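Local atomic coordinates of ATP synthase epsilon chain (Caldalkalibacillus thermarum TA2.A1, PDB entry 5IK2), a protein that probably forms part of the rotating stalk of the proton-driven F-type ATP synthase, which makes ATP from ADP, and itself binds ATP. Residues 96-99 with 100-103; 121-124 with 125-129. The protein carries 2 engineered substitutions. All coordinates share one frame; numbering follows the deposited sequence.

Interaction 1: 96-99 with 100-103; sequences AKAR and HETI
R99 lies alongside the imidazole of H100, the two side chains pointing the same way, and its atoms can be followed outward one by one. CB stays by the backbone, close to the amide N of H100. CG, set opposite the R99 backbone N by a chi1 of 179°, passes that amide and meets the methyl end of I103, with CD1 4.1 Å from R99 CG. CD then stands over one face of the imidazole, 4.0 Å from the H100 ring centroid and 22° off the ring normal, which defines a CH-pi contact. From NE onward the guanidinium tilts 32° against the ring and takes H100 CE1 over one of its own faces, with CE1 3.5 Å from R99 CZ. The extended chain thus spends most of its length on one neighbour. R99 is one of the residues that bind ATP in this protein, although this chain carries no nucleotide. All of this belongs to helix 90-104, the first arm of the C-terminal helical hairpin of the F1 epsilon subunit. Its i to i+4 bonds include H100 N to A96 O and E101 N to K97 O, the latter at 3.0 Å; that from I103 N to R99 O is weak. H100 turns inward, where its ring meets that of H117 on helix 114-133. T102 places OG1 between two carbonyls, 2.8 Å from A98 O and 3.0 Å from R99 O. On another side of the turn K97 and E101 approach through carbon rather than charge: K97 CE is 3.3 Å from E101 OE2, whereas K97 NZ is 4.4 Å from that oxygen, too far for a salt bridge.

Interaction 2: 121-124 with 125-129; sequences LERA and EVRLQ
R123 and R127, one helical turn apart, run side by side in the same direction, and their torsions decide how they meet. R123 sets CG opposite its backbone N (chi1 -175°) and bends at chi3, whereas R127 has CG anti to its carbonyl carbon, beside its own N, and stays extended as far as NE. This brings R123 CD over one face of the R127 guanidinium, 3.9 Å from R127 CZ, with the two guanidinium planes 55° apart. Contact is therefore methylene on flat group, while R123 NE and R127 NH2 remain 4.9 Å apart. R127 NH2 forms a salt bridge with E83, and R123 NE has a weak hydrogen bond to S64. Replacing R127 by an alanine is likely to leave E83 without this charge partner and the R123 methylenes without the flat group beside them. Toward helix 90-104, L121 crosses E125, its CD1 4.1 Å from E125 CD. Backbone bonds from E125 N to L121 O (3.0 Å) through L128 N to A124 O (3.1 Å) hold the turns of helix 114-133. R123, R127, E83 and T81 are all ATP-binding residues, though this chain has no nucleotide bound. Two nearby arginines would suit a phosphate group, and with none present the E83 carboxylate probably offsets part of their positive charge.

In the fold
From the N terminus the chain first builds its beta-sandwich, then leaves strand 81-83 for helix 90-104, where interaction 1 joins successive helical turns. After the connection from 104 to 114 it returns along helix 114-133, which holds interaction 2. Each contact is local and closes no long loop; they follow in series, neither nested nor crossed, with centres 11 Å apart. The two helices meet directly: L121 CD1 lies 3.8 Å from E101 CB, and A124 CB 3.8 Å from K97 N. Interaction 1 thus belongs to the outer arm, while 121-129 sits between that arm and the sandwich, reaching T81, E83 and P49.

Interaction 1: 96-99 with 100-103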
ATOM      1  N   ALA H  96       9.737  54.290  19.631  1.00 38.08           N
ATOM      2  CA  ALA H  96      10.310  54.283  20.980  1.00 37.41           C
ATOM      3  C   ALA H  96      10.354  55.687  21.589  1.00 37.33           C
ATOM      4  O   ALA H  96      10.072  55.854  22.778  1.00 37.32           O
ATOM      5  CB  ALA H  96      11.702  53.672  20.962  1.00 37.35           C
ATOM      6  N   LYS H  97      10.708  56.686  20.777  1.00 37.06           N
ATOM      7  CA  LYS H  97      10.709  58.088  21.215  1.00 37.26           C
ATOM      8  C   LYS H  97       9.307  58.538  21.629  1.00 37.33           C
ATOM      9  O   LYS H  97       9.123  59.066  22.729  1.00 37.36           O
ATOM     10  CB  LYS H  97      11.236  59.012  20.106  1.00 37.25           C
ATOM     11  CG  LYS H  97      11.377  60.475  20.523  1.00 37.51           C
ATOM     12  CD  LYS H  97      11.557  61.405  19.333  1.00 37.76           C
ATOM     13  CE  LYS H  97      11.247  62.843  19.716  1.00 37.94           C
ATOM     14  NZ  LYS H  97      11.571  63.802  18.626  1.00 38.48           N
ATOM     15  N   ALA H  98       8.337  58.327  20.739  1.00 36.96           N
ATOM     16  CA  ALA H  98       6.939  58.707  20.979  1.00 36.95           C
ATOM     17  C   ALA H  98       6.314  57.965  22.167  1.00 36.92           C
ATOM     18  O   ALA H  98       5.479  58.528  22.879  1.00 36.84           O
ATOM     19  CB  ALA H  98       6.108  58.484  19.721  1.00 36.93           C
ATOM     20  N   ARG H  99       6.715  56.710  22.366  1.00 37.01           N
ATOM     21  CA  ARG H  99       6.280  55.913  23.514  1.00 37.46           C
ATOM     22  C   ARG H  99       6.759  56.534  24.829  1.00 37.65           C
ATOM     23  O   ARG H  99       5.948  56.902  25.680  1.00 37.62           O
ATOM     24  CB  ARG H  99       6.805  54.474  23.390  1.00 37.61           C
ATOM     25  CG  ARG H  99       6.448  53.533  24.540  1.00 37.85           C
ATOM     26  CD  ARG H  99       7.389  52.337  24.595  1.00 38.03           C
ATOM     27  NE  ARG H  99       7.224  51.561  25.825  1.00 38.17           N
ATOM     28  CZ  ARG H  99       7.971  50.513  26.180  1.00 38.25           C
ATOM     29  NH1 ARG H  99       8.965  50.079  25.404  1.00 38.17           N
ATOM     30  NH2 ARG H  99       7.721  49.890  27.329  1.00 38.38           N
ATOM     31  N   HIS H 100       8.076  56.654  24.974  1.00 37.72           N
ATOM     32  CA  HIS H 100       8.687  57.046  26.249  1.00 38.05           C
ATOM     33  C   HIS H 100       8.485  58.517  26.621  1.00 38.80           C
ATOM     34  O   HIS H 100       8.354  58.826  27.803  1.00 38.71           O
ATOM     35  CB  HIS H 100      10.179  56.689  26.267  1.00 37.59           C
ATOM     36  CG  HIS H 100      10.442  55.215  26.200  1.00 37.28           C
ATOM     37  ND1 HIS H 100       9.869  54.320  27.077  1.00 36.98           N
ATOM     38  CD2 HIS H 100      11.214  54.480  25.366  1.00 37.00           C
ATOM     39  CE1 HIS H 100      10.272  53.098  26.783  1.00 36.76           C
ATOM     40  NE2 HIS H 100      11.090  53.167  25.749  1.00 36.68           N
ATOM     41  N   GLU H 101       8.449  59.413  25.633  1.00 39.70           N
ATOM     42  CA  GLU H 101       8.267  60.847  25.904  1.00 40.48           C
ATOM     43  C   GLU H 101       6.847  61.192  26.381  1.00 41.29           C
ATOM     44  O   GLU H 101       6.685  62.058  27.242  1.00 41.74           O
ATOM     45  CB  GLU H 101       8.673  61.703  24.689  1.00 40.61           C
ATOM     46  CG  GLU H 101       7.656  61.785  23.553  1.00 40.86           C
ATOM     47  CD  GLU H 101       8.222  62.412  22.287  1.00 40.98           C
ATOM     48  OE1 GLU H 101       7.577  62.282  21.226  1.00 41.18           O
ATOM     49  OE2 GLU H 101       9.303  63.038  22.344  1.00 41.10           O
ATOM     50  N   THR H 102       5.836  60.519  25.828  1.00 41.94           N
ATOM     51  CA  THR H 102       4.437  60.737  26.231  1.00 42.80           C
ATOM     52  C   THR H 102       4.128  60.154  27.617  1.00 43.30           C
ATOM     53  O   THR H 102       3.315  60.716  28.354  1.00 43.38           O
ATOM     54  CB  THR H 102       3.438  60.166  25.202  1.00 42.84           C
ATOM     55  OG1 THR H 102       3.685  58.770  25.007  1.00 43.71           O
ATOM     56  CG2 THR H 102       3.552  60.901  23.866  1.00 42.87           C
ATOM     57  N   ILE H 103       4.769  59.035  27.960  1.00 43.87           N
ATOM     58  CA  ILE H 103       4.693  58.463  29.315  1.00 44.25           C
ATOM     59  C   ILE H 103       5.411  59.371  30.325  1.00 45.32           C
ATOM     60  O   ILE H 103       4.894  59.614  31.417  1.00 45.45           O
ATOM     61  CB  ILE H 103       5.285  57.027  29.376  1.00 43.51           C
ATOM     62  CG1 ILE H 103       4.438  56.062  28.537  1.00 43.55           C
ATOM     63  CG2 ILE H 103       5.359  56.515  30.815  1.00 43.39           C
ATOM     64  CD1 ILE H 103       5.111  54.736  28.236  1.00 43.54           C
TER

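Interaction 2: 121-124 with 125-129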
ATOM      1  N   LEU H 121      14.269  56.934  26.428  1.00 38.55           N
ATOM      2  CA  LEU H 121      14.026  58.102  25.570  1.00 38.28           C
ATOM      3  C   LEU H 121      15.336  58.679  25.019  1.00 38.05           C
ATOM      4  O   LEU H 121      15.412  59.030  23.839  1.00 38.15           O
ATOM      5  CB  LEU H 121      13.257  59.188  26.339  1.00 38.15           C
ATOM      6  CG  LEU H 121      12.981  60.527  25.642  1.00 38.03           C
ATOM      7  CD1 LEU H 121      12.234  60.325  24.332  1.00 38.18           C
ATOM      8  CD2 LEU H 121      12.205  61.452  26.568  1.00 37.89           C
ATOM      9  N   GLU H 122      16.350  58.782  25.878  1.00 37.64           N
ATOM     10  CA  GLU H 122      17.684  59.247  25.472  1.00 37.55           C
ATOM     11  C   GLU H 122      18.353  58.315  24.458  1.00 37.51           C
ATOM     12  O   GLU H 122      19.038  58.783  23.546  1.00 37.27           O
ATOM     13  CB  GLU H 122      18.594  59.426  26.694  1.00 37.64           C
ATOM     14  CG  GLU H 122      18.268  60.662  27.518  1.00 37.95           C
ATOM     15  CD  GLU H 122      18.994  60.710  28.852  1.00 37.85           C
ATOM     16  OE1 GLU H 122      19.918  59.900  29.081  1.00 38.21           O
ATOM     17  OE2 GLU H 122      18.638  61.575  29.677  1.00 37.94           O
ATOM     18  N   ARG H 123      18.159  57.006  24.630  1.00 37.42           N
ATOM     19  CA  ARG H 123      18.636  56.002  23.671  1.00 37.54           C
ATOM     20  C   ARG H 123      18.003  56.198  22.293  1.00 37.32           C
ATOM     21  O   ARG H 123      18.688  56.095  21.275  1.00 37.14           O
ATOM     22  CB  ARG H 123      18.332  54.589  24.181  1.00 38.14           C
ATOM     23  CG  ARG H 123      18.881  53.459  23.321  1.00 38.83           C
ATOM     24  CD  ARG H 123      18.406  52.104  23.820  1.00 39.70           C
ATOM     25  NE  ARG H 123      18.952  51.772  25.137  1.00 40.69           N
ATOM     26  CZ  ARG H 123      18.679  50.658  25.820  1.00 41.60           C
ATOM     27  NH1 ARG H 123      17.855  49.733  25.324  1.00 41.98           N
ATOM     28  NH2 ARG H 123      19.238  50.461  27.013  1.00 41.92           N
ATOM     29  N   ALA H 124      16.700  56.478  22.276  1.00 37.18           N
ATOM     30  CA  ALA H 124      15.951  56.674  21.032  1.00 37.09           C
ATOM     31  C   ALA H 124      16.353  57.948  20.293  1.00 37.31           C
ATOM     32  O   ALA H 124      16.557  57.915  19.078  1.00 37.73           O
ATOM     33  CB  ALA H 124      14.455  56.684  21.313  1.00 37.26           C
ATOM     34  N   GLU H 125      16.461  59.060  21.020  1.00 37.35           N
ATOM     35  CA  GLU H 125      16.814  60.358  20.420  1.00 37.57           C
ATOM     36  C   GLU H 125      18.248  60.397  19.875  1.00 37.26           C
ATOM     37  O   GLU H 125      18.492  60.987  18.820  1.00 37.51           O
ATOM     38  CB  GLU H 125      16.585  61.505  21.413  1.00 38.02           C
ATOM     39  CG  GLU H 125      15.112  61.772  21.694  1.00 38.69           C
ATOM     40  CD  GLU H 125      14.876  62.964  22.607  1.00 39.10           C
ATOM     41  OE1 GLU H 125      15.619  63.127  23.600  1.00 39.12           O
ATOM     42  OE2 GLU H 125      13.930  63.734  22.335  1.00 39.12           O
ATOM     43  N   VAL H 126      19.181  59.771  20.590  1.00 36.67           N
ATOM     44  CA  VAL H 126      20.576  59.668  20.137  1.00 36.50           C
ATOM     45  C   VAL H 126      20.694  58.791  18.883  1.00 36.55           C
ATOM     46  O   VAL H 126      21.489  59.097  17.992  1.00 36.50           O
ATOM     47  CB  VAL H 126      21.503  59.162  21.273  1.00 36.24           C
ATOM     48  CG1 VAL H 126      22.887  58.781  20.758  1.00 36.19           C
ATOM     49  CG2 VAL H 126      21.633  60.232  22.348  1.00 36.17           C
ATOM     50  N   ARG H 127      19.910  57.713  18.818  1.00 36.53           N
ATOM     51  CA  ARG H 127      19.821  56.881  17.605  1.00 36.50           C
ATOM     52  C   ARG H 127      19.308  57.657  16.383  1.00 37.40           C
ATOM     53  O   ARG H 127      19.766  57.423  15.262  1.00 37.74           O
ATOM     54  CB  ARG H 127      18.943  55.644  17.848  1.00 35.85           C
ATOM     55  CG  ARG H 127      19.663  54.512  18.563  1.00 35.37           C
ATOM     56  CD  ARG H 127      18.699  53.415  18.973  1.00 34.81           C
ATOM     57  NE  ARG H 127      19.390  52.241  19.510  1.00 34.33           N
ATOM     58  CZ  ARG H 127      18.789  51.172  20.037  1.00 33.87           C
ATOM     59  NH1 ARG H 127      17.461  51.098  20.116  1.00 33.71           N
ATOM     60  NH2 ARG H 127      19.525  50.163  20.495  1.00 33.74           N
ATOM     61  N   LEU H 128      18.362  58.570  16.609  1.00 38.36           N
ATOM     62  CA  LEU H 128      17.830  59.434  15.547  1.00 39.30           C
ATOM     63  C   LEU H 128      18.832  60.503  15.093  1.00 39.95           C
ATOM     64  O   LEU H 128      18.927  60.785  13.899  1.00 39.97           O
ATOM     65  CB  LEU H 128      16.516  60.091  15.991  1.00 39.41           C
ATOM     66  CG  LEU H 128      15.348  59.117  16.205  1.00 39.46           C
ATOM     67  CD1 LEU H 128      14.279  59.729  17.099  1.00 39.41           C
ATOM     68  CD2 LEU H 128      14.748  58.669  14.878  1.00 39.26           C
ATOM     69  N   GLN H 129      19.564  61.093  16.042  1.00 41.02           N
ATOM     70  CA  GLN H 129      20.626  62.070  15.733  1.00 42.29           C
ATOM     71  C   GLN H 129      21.720  61.492  14.829  1.00 42.77           C
ATOM     72  O   GLN H 129      22.132  62.130  13.858  1.00 42.83           O
ATOM     73  CB  GLN H 129      21.282  62.600  17.017  1.00 42.98           C
ATOM     74  CG  GLN H 129      20.455  63.607  17.803  1.00 43.47           C
ATOM     75  CD  GLN H 129      21.107  63.994  19.124  1.00 44.06           C
ATOM     76  OE1 GLN H 129      22.327  64.159  19.205  1.00 43.80           O
ATOM     77  NE2 GLN H 129      20.293  64.145  20.166  1.00 44.14           N
TER